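Local coordinates for protein uncharacterized HTH-type transcriptional regulator HI_0893 (Haemophilus influenzae, PDB 3QKX) that probably binds DNA through a helix-turn-helix motif and regulates transcription, as TetR-family proteins do, at residues G138-S152 with E176-K188. Residues are numbered along the deposited sequence; the frame is centred on the assembly and turned at random. Where two conformers were deposited one is given.
Sequences GLLAELSEDILFLLS and ESVIERSWRAIQK. With SO4 (sulfate ion), chain D.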
loop_
_atom_site.group_PDB
_atom_site.type_symbol
_atom_site.label_atom_id
_atom_site.label_comp_id
_atom_site.label_asym_id
_atom_site.label_seq_id
_atom_site.Cartn_x
_atom_site.Cartn_y
_atom_site.Cartn_z
ATOM N N GLY A 138 16.815 -5.659 -23.940
ATOM C CA GLY A 138 16.171 -6.959 -24.076
ATOM C C GLY A 138 15.983 -7.710 -22.772
ATOM O O GLY A 138 15.715 -8.884 -22.810
ATOM N N LEU A 139 16.071 -7.026 -21.630
ATOM C CA LEU A 139 16.110 -7.699 -20.300
ATOM C C LEU A 139 14.776 -7.930 -19.633
ATOM O O LEU A 139 14.644 -8.905 -18.862
ATOM C CB LEU A 139 16.931 -6.905 -19.296
ATOM C CG LEU A 139 18.405 -7.208 -19.305
ATOM C CD1 LEU A 139 19.012 -6.632 -20.575
ATOM C CD2 LEU A 139 19.032 -6.641 -18.080
ATOM N N LEU A 140 13.817 -7.020 -19.876
ATOM C CA LEU A 140 12.605 -6.923 -19.092
ATOM C C LEU A 140 11.376 -7.365 -19.861
ATOM O O LEU A 140 11.367 -7.313 -21.072
ATOM C CB LEU A 140 12.401 -5.477 -18.651
ATOM C CG LEU A 140 13.301 -4.897 -17.564
ATOM C CD1 LEU A 140 12.634 -3.651 -17.023
ATOM C CD2 LEU A 140 13.559 -5.875 -16.452
ATOM N N ALA A 141 10.317 -7.744 -19.135
ATOM C CA ALA A 141 9.017 -8.064 -19.747
ATOM C C ALA A 141 8.440 -6.873 -20.497
ATOM O O ALA A 141 8.653 -5.740 -20.097
ATOM C CB ALA A 141 8.044 -8.517 -18.689
ATOM N N GLU A 142 7.714 -7.129 -21.587
ATOM C CA GLU A 142 6.997 -6.064 -22.314
ATOM C C GLU A 142 5.617 -5.791 -21.652
ATOM O O GLU A 142 4.566 -6.150 -22.166
ATOM C CB GLU A 142 6.899 -6.372 -23.834
ATOM C CG GLU A 142 8.181 -5.892 -24.662
ATOM C CD GLU A 142 8.030 -6.057 -26.198
ATOM N N LEU A 143 5.683 -5.173 -20.479
ATOM C CA LEU A 143 4.538 -4.742 -19.697
ATOM C C LEU A 143 4.747 -3.272 -19.408
ATOM O O LEU A 143 5.893 -2.813 -19.346
ATOM C CB LEU A 143 4.486 -5.522 -18.382
ATOM C CG LEU A 143 4.196 -7.016 -18.522
ATOM C CD1 LEU A 143 4.554 -7.772 -17.266
ATOM C CD2 LEU A 143 2.723 -7.219 -18.907
ATOM N N SER A 144 3.668 -2.532 -19.190
ATOM C CA SER A 144 3.787 -1.088 -18.976
ATOM C C SER A 144 4.618 -0.784 -17.729
ATOM O O SER A 144 4.840 -1.644 -16.898
ATOM C CB SER A 144 2.409 -0.431 -18.886
ATOM O OG SER A 144 1.797 -0.747 -17.661
ATOM N N GLU A 145 5.093 0.443 -17.609
ATOM C CA GLU A 145 6.067 0.770 -16.540
ATOM C C GLU A 145 5.457 0.649 -15.151
ATOM O O GLU A 145 6.144 0.235 -14.230
ATOM C CB GLU A 145 6.659 2.170 -16.730
ATOM C CG GLU A 145 7.496 2.332 -18.021
ATOM C CD GLU A 145 6.692 2.803 -19.244
ATOM O OE1 GLU A 145 5.445 2.692 -19.234
ATOM O OE2 GLU A 145 7.322 3.282 -20.222
ATOM N N ASP A 146 4.174 0.980 -14.997
ATOM C CA ASP A 146 3.540 0.863 -13.670
ATOM C C ASP A 146 3.359 -0.582 -13.231
ATOM O O ASP A 146 3.626 -0.894 -12.091
ATOM C CB ASP A 146 2.229 1.673 -13.517
ATOM C CG ASP A 146 1.210 1.388 -14.589
ATOM O OD1 ASP A 146 1.285 0.326 -15.238
ATOM O OD2 ASP A 146 0.314 2.245 -14.789
ATOM N N ILE A 147 2.972 -1.461 -14.159
ATOM C CA ILE A 147 2.856 -2.888 -13.872
ATOM C C ILE A 147 4.204 -3.440 -13.452
ATOM O O ILE A 147 4.317 -4.119 -12.426
ATOM C CB ILE A 147 2.313 -3.692 -15.073
ATOM C CG1 ILE A 147 0.826 -3.428 -15.264
ATOM C CG2 ILE A 147 2.501 -5.140 -14.859
ATOM C CD1 ILE A 147 0.288 -3.875 -16.612
ATOM N N LEU A 148 5.235 -3.110 -14.209
ATOM C CA LEU A 148 6.572 -3.556 -13.856
ATOM C C LEU A 148 6.958 -3.093 -12.449
ATOM O O LEU A 148 7.465 -3.881 -11.643
ATOM C CB LEU A 148 7.588 -3.041 -14.875
ATOM C CG LEU A 148 7.513 -3.632 -16.286
ATOM C CD1 LEU A 148 8.475 -2.864 -17.176
ATOM C CD2 LEU A 148 7.846 -5.120 -16.269
ATOM N N PHE A 149 6.695 -1.829 -12.145
ATOM C CA PHE A 149 6.939 -1.322 -10.802
ATOM C C PHE A 149 6.190 -2.126 -9.745
ATOM O O PHE A 149 6.789 -2.548 -8.774
ATOM C CB PHE A 149 6.548 0.131 -10.695
ATOM C CG PHE A 149 6.792 0.725 -9.324
ATOM C CD1 PHE A 149 8.030 1.224 -8.985
ATOM C CD2 PHE A 149 5.768 0.810 -8.391
ATOM C CE1 PHE A 149 8.259 1.778 -7.722
ATOM C CE2 PHE A 149 5.995 1.384 -7.130
ATOM C CZ PHE A 149 7.237 1.867 -6.808
ATOM N N LEU A 150 4.908 -2.376 -9.972
ATOM C CA LEU A 150 4.054 -3.022 -8.985
ATOM C C LEU A 150 4.394 -4.506 -8.783
ATOM O O LEU A 150 4.033 -5.080 -7.750
ATOM C CB LEU A 150 2.564 -2.825 -9.329
ATOM C CG LEU A 150 2.058 -1.362 -9.217
ATOM C CD1 LEU A 150 0.630 -1.218 -9.814
ATOM C CD2 LEU A 150 2.105 -0.723 -7.764
ATOM N N LEU A 151 5.101 -5.102 -9.753
ATOM C CA LEU A 151 5.664 -6.456 -9.637
ATOM C C LEU A 151 7.054 -6.500 -8.993
ATOM O O LEU A 151 7.513 -7.583 -8.646
ATOM C CB LEU A 151 5.763 -7.135 -11.019
ATOM C CG LEU A 151 4.488 -7.552 -11.739
ATOM C CD1 LEU A 151 4.825 -8.139 -13.104
ATOM C CD2 LEU A 151 3.671 -8.553 -10.934
ATOM N N SER A 152 7.734 -5.360 -8.857
ATOM C CA SER A 152 9.168 -5.371 -8.512
ATOM C C SER A 152 9.533 -4.369 -7.374
ATOM O O SER A 152 9.483 -4.731 -6.176
ATOM C CB SER A 152 10.005 -5.139 -9.758
ATOM O OG SER A 152 9.700 -3.891 -10.362
ATOM N N GLU A 176 18.281 -9.459 0.286
ATOM C CA GLU A 176 18.814 -9.769 -1.039
ATOM C C GLU A 176 17.924 -10.762 -1.758
ATOM O O GLU A 176 17.698 -10.644 -2.973
ATOM C CB GLU A 176 20.238 -10.351 -0.939
ATOM C CG GLU A 176 21.302 -9.414 -0.324
ATOM C CD GLU A 176 21.619 -8.189 -1.157
ATOM O OE1 GLU A 176 21.215 -8.134 -2.335
ATOM O OE2 GLU A 176 22.296 -7.275 -0.631
ATOM N N SER A 177 17.421 -11.748 -1.019
ATOM C CA SER A 177 16.434 -12.667 -1.576
ATOM C C SER A 177 15.253 -11.911 -2.158
ATOM O O SER A 177 14.917 -12.129 -3.299
ATOM C CB SER A 177 15.963 -13.680 -0.538
ATOM O OG SER A 177 16.814 -14.816 -0.522
ATOM N N VAL A 178 14.692 -10.963 -1.413
ATOM C CA VAL A 178 13.570 -10.155 -1.926
ATOM C C VAL A 178 13.974 -9.277 -3.111
ATOM O O VAL A 178 13.229 -9.156 -4.078
ATOM C CB VAL A 178 12.945 -9.265 -0.845
ATOM C CG1 VAL A 178 11.888 -8.424 -1.441
ATOM C CG2 VAL A 178 12.374 -10.100 0.295
ATOM N N ILE A 179 15.158 -8.677 -3.053
ATOM C CA ILE A 179 15.653 -7.887 -4.186
ATOM C C ILE A 179 15.759 -8.742 -5.446
ATOM O O ILE A 179 15.279 -8.369 -6.483
ATOM C CB ILE A 179 17.024 -7.273 -3.922
ATOM C CG1 ILE A 179 16.918 -6.112 -2.957
ATOM C CG2 ILE A 179 17.626 -6.735 -5.226
ATOM C CD1 ILE A 179 18.287 -5.685 -2.334
ATOM N N GLU A 180 16.398 -9.881 -5.324
ATOM C CA GLU A 180 16.622 -10.780 -6.452
ATOM C C GLU A 180 15.343 -11.399 -6.972
ATOM O O GLU A 180 15.177 -11.558 -8.171
ATOM C CB GLU A 180 17.593 -11.887 -6.051
ATOM C CG GLU A 180 18.065 -12.747 -7.234
ATOM C CD GLU A 180 17.182 -13.961 -7.492
ATOM O OE1 GLU A 180 16.856 -14.695 -6.518
ATOM O OE2 GLU A 180 16.816 -14.192 -8.671
ATOM N N ARG A 181 14.454 -11.773 -6.072
ATOM C CA ARG A 181 13.211 -12.431 -6.466
ATOM C C ARG A 181 12.219 -11.455 -7.060
ATOM O O ARG A 181 11.527 -11.804 -8.015
ATOM C CB ARG A 181 12.620 -13.161 -5.286
ATOM C CG ARG A 181 13.399 -14.415 -5.001
ATOM C CD ARG A 181 12.938 -15.106 -3.783
ATOM N NE ARG A 181 13.614 -16.381 -3.617
ATOM C CZ ARG A 181 13.353 -17.490 -4.314
ATOM N NH1 ARG A 181 12.416 -17.514 -5.268
ATOM N NH2 ARG A 181 14.040 -18.595 -4.057
ATOM N N SER A 182 12.146 -10.233 -6.527
ATOM C CA SER A 182 11.269 -9.212 -7.129
ATOM C C SER A 182 11.751 -8.826 -8.550
ATOM O O SER A 182 10.940 -8.578 -9.450
ATOM C CB SER A 182 11.206 -7.987 -6.243
ATOM O OG SER A 182 12.473 -7.401 -6.168
ATOM N N TRP A 183 13.075 -8.778 -8.726
ATOM C CA TRP A 183 13.710 -8.617 -10.044
ATOM C C TRP A 183 13.327 -9.735 -10.978
ATOM O O TRP A 183 12.987 -9.500 -12.125
ATOM C CB TRP A 183 15.211 -8.607 -9.874
ATOM C CG TRP A 183 16.031 -8.637 -11.147
ATOM C CD1 TRP A 183 16.853 -9.636 -11.552
ATOM C CD2 TRP A 183 16.191 -7.588 -12.085
ATOM N NE1 TRP A 183 17.486 -9.291 -12.702
ATOM C CE2 TRP A 183 17.110 -8.030 -13.049
ATOM C CE3 TRP A 183 15.649 -6.315 -12.207
ATOM C CZ2 TRP A 183 17.476 -7.260 -14.142
ATOM C CZ3 TRP A 183 16.010 -5.546 -13.293
ATOM C CH2 TRP A 183 16.913 -6.018 -14.251
ATOM N N ARG A 184 13.371 -10.951 -10.454
ATOM C CA ARG A 184 13.040 -12.157 -11.209
ATOM C C ARG A 184 11.653 -12.054 -11.859
ATOM O O ARG A 184 11.454 -12.493 -12.984
ATOM C CB ARG A 184 13.092 -13.368 -10.287
ATOM C CG ARG A 184 13.293 -14.648 -10.978
ATOM C CD ARG A 184 13.167 -15.825 -10.038
ATOM N NE ARG A 184 14.249 -15.922 -9.041
ATOM C CZ ARG A 184 14.434 -16.986 -8.246
ATOM N NH1 ARG A 184 13.603 -18.033 -8.309
ATOM N NH2 ARG A 184 15.443 -17.014 -7.368
ATOM N N ALA A 185 10.708 -11.455 -11.137
ATOM C CA ALA A 185 9.342 -11.272 -11.610
ATOM C C ALA A 185 9.207 -10.406 -12.877
ATOM O O ALA A 185 8.213 -10.528 -13.602
ATOM C CB ALA A 185 8.497 -10.669 -10.481
ATOM N N ILE A 186 10.161 -9.511 -13.119
ATOM C CA ILE A 186 10.085 -8.621 -14.298
ATOM C C ILE A 186 11.106 -8.936 -15.383
ATOM O O ILE A 186 11.226 -8.156 -16.322
ATOM C CB ILE A 186 10.149 -7.109 -13.932
ATOM C CG1 ILE A 186 11.425 -6.769 -13.200
ATOM C CG2 ILE A 186 8.946 -6.723 -13.116
ATOM C CD1 ILE A 186 11.664 -5.304 -13.096
ATOM N N GLN A 187 11.806 -10.076 -15.280
ATOM C CA GLN A 187 12.762 -10.477 -16.320
ATOM C C GLN A 187 12.004 -10.989 -17.541
ATOM O O GLN A 187 10.936 -11.611 -17.413
ATOM C CB GLN A 187 13.734 -11.548 -15.809
ATOM C CG GLN A 187 14.592 -11.112 -14.624
ATOM C CD GLN A 187 15.847 -11.977 -14.440
ATOM O OE1 GLN A 187 16.889 -11.700 -15.037
ATOM N NE2 GLN A 187 15.752 -13.014 -13.597
ATOM N N LYS A 188 12.552 -10.739 -18.733
ATOM C CA LYS A 188 11.869 -11.176 -19.974
ATOM C C LYS A 188 11.665 -12.671 -19.950
ATOM O O LYS A 188 12.532 -13.402 -19.438
ATOM C CB LYS A 188 12.668 -10.784 -21.209
ATOM C CG LYS A 188 11.885 -10.822 -22.513
ATOM C CD LYS A 188 12.595 -10.021 -23.595
ATOM C CE LYS A 188 11.680 -9.756 -24.805
ATOM N NZ LYS A 188 11.315 -11.001 -25.595
ATOM O OXT LYS A 188 10.630 -13.167 -20.401
HETATM S S SO4 D . 16.739 -17.914 -2.393
HETATM O O1 SO4 D . 17.088 -18.428 -3.730
HETATM O O2 SO4 D . 15.623 -18.674 -1.820
HETATM O O3 SO4 D . 16.451 -16.481 -2.468
HETATM O O4 SO4 D . 17.882 -18.099 -1.501
#
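L140 and Q187 face each other in a single beta bridge, where K188 N donates to L139 O (2.8 Å) and A141 N to I186 O (3.0 Å). The bridge ties the C-terminal tail to the loop between helices 126-137 and 145-151, inside the all-helical C-terminal domain of a TetR-family regulator. The loop starts at G138, which closes helix 126-137 with a Schellman motif; a type I turn from R184 to Q187 leads the chain from helix 172-184 to the bridge.

I186 packs between L140, L148 and S152. Its CG1 sits between backbone N and carbonyl carbon (chi1 59°), which sends CD1 to S152 and leaves CG2 against L148 CD2 at 3.7 Å and L151 CB at 3.8 Å. L140 runs alongside I186 with its branch pointing the same way, and its CD2 also reaches W183 CZ3 at 4.0 Å, meeting the indole obliquely. L139 CD2 comes to the edge of that ring; F82 and Y85 of helix 81-98 add further ring contacts.

The second subunit is close by: its R181 NH1 bonds to the carbonyl oxygens of A185 and Q187. Against I186 CD1, the buried S152 hydroxyl turns back on the preceding helix 145-151 and donates to L148 O at 2.6 Å, approaching from above the carbonyl plane.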